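Local coordinates for putative diflavin flavoprotein A 3 (PDB 6H0C), which probably reduces oxygen to water with electrons from NADH, here represented by its flavodiiron core, a metallo-beta-lactamase-like domain joined to a flavodoxin-like domain, at residues Thr281-Ala286 / Ala398-Glu403; Ala308-Gly313 / Ala365-Gly370. All blocks are in the same frame, centred on the assembly; numbering follows the deposited sequence.

Contact 1. Residues Thr281-Ala286 / Ala398-Glu403; sequences TKAGVA and ALKKAE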
loop_
_atom_site.group_PDB
_atom_site.type_symbol
_atom_site.label_atom_id
_atom_site.label_comp_id
_atom_site.label_asym_id
_atom_site.label_seq_id
_atom_site.Cartn_x
_atom_site.Cartn_y
_atom_site.Cartn_z
ATOM N N THR A 281 -7.068 15.168 1.001
ATOM C CA THR A 281 -8.056 14.654 0.055
ATOM C C THR A 281 -9.484 14.766 0.597
ATOM O O THR A 281 -10.432 14.988 -0.167
ATOM C CB THR A 281 -7.788 13.178 -0.329
ATOM O OG1 THR A 281 -7.824 12.355 0.844
ATOM C CG2 THR A 281 -6.439 13.032 -1.025
ATOM N N LYS A 282 -9.660 14.624 1.907
ATOM C CA LYS A 282 -11.012 14.727 2.433
ATOM C C LYS A 282 -11.486 16.176 2.325
ATOM O O LYS A 282 -12.680 16.452 2.374
ATOM C CB LYS A 282 -11.100 14.219 3.875
ATOM C CG LYS A 282 -10.653 15.193 4.945
ATOM C CD LYS A 282 -10.898 14.582 6.316
ATOM C CE LYS A 282 -10.501 15.516 7.441
ATOM N NZ LYS A 282 -10.566 14.822 8.759
ATOM N N ALA A 283 -10.546 17.099 2.153
ATOM C CA ALA A 283 -10.888 18.507 2.059
ATOM C C ALA A 283 -11.085 18.900 0.600
ATOM O O ALA A 283 -11.150 20.079 0.272
ATOM C CB ALA A 283 -9.804 19.373 2.722
ATOM N N GLY A 284 -11.166 17.908 -0.281
ATOM C CA GLY A 284 -11.470 18.171 -1.680
ATOM C C GLY A 284 -10.292 18.626 -2.525
ATOM O O GLY A 284 -10.471 19.196 -3.601
ATOM N N VAL A 285 -9.081 18.372 -2.042
ATOM C CA VAL A 285 -7.871 18.659 -2.808
ATOM C C VAL A 285 -7.178 17.334 -3.131
ATOM O O VAL A 285 -7.073 16.459 -2.266
ATOM C CB VAL A 285 -6.926 19.607 -2.032
ATOM C CG1 VAL A 285 -5.571 19.738 -2.725
ATOM C CG2 VAL A 285 -7.587 20.973 -1.862
ATOM N N ALA A 286 -6.736 17.180 -4.380
ATOM C CA ALA A 286 -6.078 15.953 -4.832
ATOM C C ALA A 286 -4.663 15.833 -4.267
ATOM O O ALA A 286 -3.997 16.844 -4.015
ATOM C CB ALA A 286 -6.036 15.901 -6.365
ATOM N N ALA A 398 -5.859 26.353 3.086
ATOM C CA ALA A 398 -4.952 27.428 2.705
ATOM C C ALA A 398 -4.848 27.510 1.190
ATOM O O ALA A 398 -4.907 28.599 0.620
ATOM C CB ALA A 398 -3.587 27.223 3.323
ATOM N N LEU A 399 -4.712 26.357 0.538
ATOM C CA LEU A 399 -4.648 26.313 -0.924
ATOM C C LEU A 399 -5.939 26.824 -1.566
ATOM O O LEU A 399 -5.896 27.575 -2.543
ATOM C CB LEU A 399 -4.351 24.888 -1.417
ATOM C CG LEU A 399 -2.903 24.405 -1.308
ATOM C CD1 LEU A 399 -2.772 22.990 -1.833
ATOM C CD2 LEU A 399 -1.962 25.337 -2.057
ATOM N N LYS A 400 -7.084 26.413 -1.028
ATOM C CA LYS A 400 -8.359 26.800 -1.623
ATOM C C LYS A 400 -8.605 28.294 -1.443
ATOM O O LYS A 400 -9.117 28.955 -2.345
ATOM C CB LYS A 400 -9.511 25.982 -1.032
ATOM C CG LYS A 400 -9.536 24.532 -1.521
ATOM C CD LYS A 400 -10.713 23.735 -0.950
ATOM C CE LYS A 400 -10.649 23.647 0.571
ATOM N NZ LYS A 400 -11.743 22.805 1.152
ATOM N N LYS A 401 -8.225 28.826 -0.287
ATOM C CA LYS A 401 -8.372 30.253 -0.025
ATOM C C LYS A 401 -7.522 31.081 -0.998
ATOM O O LYS A 401 -7.988 32.086 -1.536
ATOM C CB LYS A 401 -7.999 30.572 1.429
ATOM C CG LYS A 401 -7.951 32.058 1.745
ATOM C CD LYS A 401 -7.741 32.337 3.224
ATOM C CE LYS A 401 -9.044 32.189 3.987
ATOM N NZ LYS A 401 -8.917 32.647 5.397
ATOM N N ALA A 402 -6.287 30.649 -1.234
ATOM C CA ALA A 402 -5.384 31.375 -2.126
ATOM C C ALA A 402 -5.810 31.246 -3.588
ATOM O O ALA A 402 -5.619 32.168 -4.379
ATOM C CB ALA A 402 -3.951 30.888 -1.950
ATOM N N GLU A 403 -6.383 30.103 -3.948
ATOM C CA GLU A 403 -6.847 29.894 -5.314
ATOM C C GLU A 403 -8.056 30.771 -5.624
ATOM O O GLU A 403 -8.199 31.272 -6.740
ATOM C CB GLU A 403 -7.200 28.426 -5.552
ATOM C CG GLU A 403 -7.377 28.070 -7.020
ATOM C CD GLU A 403 -6.111 28.302 -7.840
ATOM O OE1 GLU A 403 -5.009 27.913 -7.382
ATOM O OE2 GLU A 403 -6.222 28.881 -8.944
#
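Lys400 sets out from its helix with CG anti to its own carbonyl carbon (chi1 -73°), stays extended through chi2 and then turns about the CG-CD bond (chi3 -62°), which brings its ammonium group to the carbonyl of Ala283; Val285 faces it with CG1 anti to the backbone N, leaving CG2 for the lysine chain and CG1 for Leu399. These side chains join two parts of the flavodoxin-like domain, the turn between helix 268-281 and the edge strand 286-291, and the last turns of the C-terminal helix 382-404. The turn is a type I beta turn from Thr281 to Gly284, closed by the backbone bond from Gly284 N to Thr281 O. Gly284, the last residue of the turn, has positive phi, and the chain then straightens into the strand. Lys400 lies alongside Val285, the two side chains running past each other in opposite directions, and its CG meets the valine CG2 at 4.1 Å. The aliphatic part of the lysine thus packs on the valine while its charged end reaches a polar backbone atom. Deeper in, Val285 CG1 makes a looser contact with Leu399 CD1 at 4.4 Å. Both residues also touch Val258 of strand 257-262, so this apolar layer continues onto the sheet. Ala283 and Val285 rest on Ala396 as well, one turn earlier on the helix, while Lys282 forms a salt bridge with Glu389 further back along it. A weak hydrogen bond to Gln397 gives the Lys400 ammonium a second partner. Its main bond is to the turn: Lys400 NZ donates to Ala283 O at 2.9 Å, lying in the carbonyl plane with a C=O...N angle of 146°.

Contact 2. Residues Ala308-Gly313 / Ala365-Gly370; sequences AGFIFG and AGFSFG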
loop_
_atom_site.group_PDB
_atom_site.type_symbol
_atom_site.label_atom_id
_atom_site.label_comp_id
_atom_site.label_asym_id
_atom_site.label_seq_id
_atom_site.Cartn_x
_atom_site.Cartn_y
_atom_site.Cartn_z
ATOM N N ALA A 308 -0.183 22.668 -6.693
ATOM C CA ALA A 308 -0.358 24.001 -6.132
ATOM C C ALA A 308 0.462 24.128 -4.855
ATOM O O ALA A 308 0.771 25.232 -4.398
ATOM C CB ALA A 308 -1.837 24.278 -5.853
ATOM N N GLY A 309 0.792 22.982 -4.273
ATOM C CA GLY A 309 1.643 22.930 -3.100
ATOM C C GLY A 309 2.403 21.619 -3.105
ATOM O O GLY A 309 2.022 20.689 -3.817
ATOM N N PHE A 310 3.485 21.552 -2.336
ATOM C CA PHE A 310 4.216 20.304 -2.133
ATOM C C PHE A 310 4.593 20.159 -0.665
ATOM O O PHE A 310 4.743 21.152 0.053
ATOM C CB PHE A 310 5.472 20.240 -3.015
ATOM C CG PHE A 310 6.485 21.334 -2.737
ATOM C CD1 PHE A 310 7.474 21.156 -1.790
ATOM C CD2 PHE A 310 6.447 22.534 -3.435
ATOM C CE1 PHE A 310 8.397 22.155 -1.535
ATOM C CE2 PHE A 310 7.372 23.532 -3.186
ATOM C CZ PHE A 310 8.345 23.345 -2.235
ATOM N N ILE A 311 4.751 18.915 -0.231
ATOM C CA ILE A 311 5.066 18.588 1.155
ATOM C C ILE A 311 6.150 17.519 1.192
ATOM O O ILE A 311 6.043 16.517 0.490
ATOM C CB ILE A 311 3.822 18.076 1.897
ATOM C CG1 ILE A 311 2.685 19.111 1.827
ATOM C CG2 ILE A 311 4.162 17.710 3.333
ATOM C CD1 ILE A 311 1.380 18.669 2.496
ATOM N N PHE A 312 7.193 17.731 1.991
ATOM C CA PHE A 312 8.260 16.737 2.168
ATOM C C PHE A 312 8.163 16.056 3.532
ATOM O O PHE A 312 7.984 16.726 4.558
ATOM C CB PHE A 312 9.649 17.376 2.028
ATOM C CG PHE A 312 10.204 17.375 0.612
ATOM C CD1 PHE A 312 11.385 16.701 0.316
ATOM C CD2 PHE A 312 9.570 18.073 -0.410
ATOM C CE1 PHE A 312 11.917 16.714 -0.972
ATOM C CE2 PHE A 312 10.097 18.087 -1.701
ATOM C CZ PHE A 312 11.270 17.403 -1.981
ATOM N N GLY A 313 8.288 14.728 3.535
ATOM C CA GLY A 313 8.314 13.948 4.760
ATOM C C GLY A 313 9.582 13.114 4.791
ATOM O O GLY A 313 9.879 12.387 3.839
ATOM N N ALA A 365 14.628 29.398 0.337
ATOM C CA ALA A 365 14.261 29.412 -1.073
ATOM C C ALA A 365 12.983 30.207 -1.319
ATOM O O ALA A 365 12.475 30.225 -2.438
ATOM C CB ALA A 365 14.107 27.991 -1.594
ATOM N N GLY A 366 12.459 30.844 -0.273
ATOM C CA GLY A 366 11.347 31.767 -0.419
ATOM C C GLY A 366 9.940 31.190 -0.438
ATOM O O GLY A 366 9.004 31.847 -0.892
ATOM N N PHE A 367 9.768 29.968 0.053
ATOM C CA PHE A 367 8.433 29.382 0.099
ATOM C C PHE A 367 7.699 29.768 1.369
ATOM O O PHE A 367 8.311 29.969 2.418
ATOM C CB PHE A 367 8.500 27.860 -0.012
ATOM C CG PHE A 367 9.068 27.384 -1.309
ATOM C CD1 PHE A 367 8.258 27.240 -2.420
ATOM C CD2 PHE A 367 10.414 27.096 -1.424
ATOM C CE1 PHE A 367 8.783 26.810 -3.615
ATOM C CE2 PHE A 367 10.942 26.666 -2.618
ATOM C CZ PHE A 367 10.126 26.526 -3.715
ATOM N N SER A 368 6.382 29.886 1.263
ATOM C CA SER A 368 5.538 30.054 2.439
ATOM C C SER A 368 5.051 28.685 2.889
ATOM O O SER A 368 4.895 27.767 2.076
ATOM C CB SER A 368 4.362 30.976 2.142
ATOM O OG SER A 368 4.818 32.228 1.666
ATOM N N PHE A 369 4.817 28.542 4.185
ATOM C CA PHE A 369 4.461 27.242 4.717
ATOM C C PHE A 369 2.954 27.105 4.948
ATOM O O PHE A 369 2.294 28.053 5.360
ATOM C CB PHE A 369 5.256 26.995 5.995
ATOM C CG PHE A 369 6.735 26.829 5.752
ATOM C CD1 PHE A 369 7.292 25.562 5.595
ATOM C CD2 PHE A 369 7.569 27.933 5.656
ATOM C CE1 PHE A 369 8.656 25.398 5.362
ATOM C CE2 PHE A 369 8.931 27.772 5.425
ATOM C CZ PHE A 369 9.473 26.505 5.276
ATOM N N GLY A 370 2.412 25.924 4.655
ATOM C CA GLY A 370 0.977 25.685 4.736
ATOM C C GLY A 370 0.505 25.119 6.064
ATOM O O GLY A 370 -0.685 25.126 6.364
#
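Strand 309-313 is extended in the middle of the parallel flavodoxin-like sheet, whereas 365-370 leaves helix 353-364 through a Schellman motif, with Gly366 at positive phi (84°), and only then enters the edge strand 368-377. Strand 341-348 lies between the two in the sheet, so no backbone hydrogen bond joins them and the contact is made by two phenylalanines. Phe310 holds CG between its backbone N and carbonyl carbon (chi1 61°), and from there its ring reaches Phe367 with the CE2-CZ edge. The rings form a T-shaped pair, with centroids 5.1 Å apart and planes at 86°. Phe310 supplies the edge: its CZ sits over the centre of the Phe367 face, 3.7 Å above the plane, and CE2 comes within 3.6 Å of Phe367 CE1. Both rings touch Cys342 of the intervening strand and Ala336, while Phe362 of helix 353-364 adds another edge-to-face partner for Phe310. With hydrocarbon edge set against the pi face, the buried contact is purely apolar, held by dispersion and by the weak attraction of the ring C-H groups for the pi cloud.

In the fold
Along the chain, the turn 281-286 comes first, leading into edge strand 286-291. Helix 297-306 then carries the chain to 308-313, where contact 2 opens a shorter loop; it passes through helix 323-335, strand 341-348 and helix 353-364 and closes at 365-370. After strand 368-377 at the other edge of the sheet, helix 382-404 returns to the first turn and closes contact 1. The smaller loop therefore lies wholly within the larger one, and the two do not cross. Contact 1 ties the C-terminal helix to one sheet edge; contact 2 bridges the central strand and the approach to the opposite edge. They meet where Leu399 CD2 packs against Ala308 O at 3.6 Å.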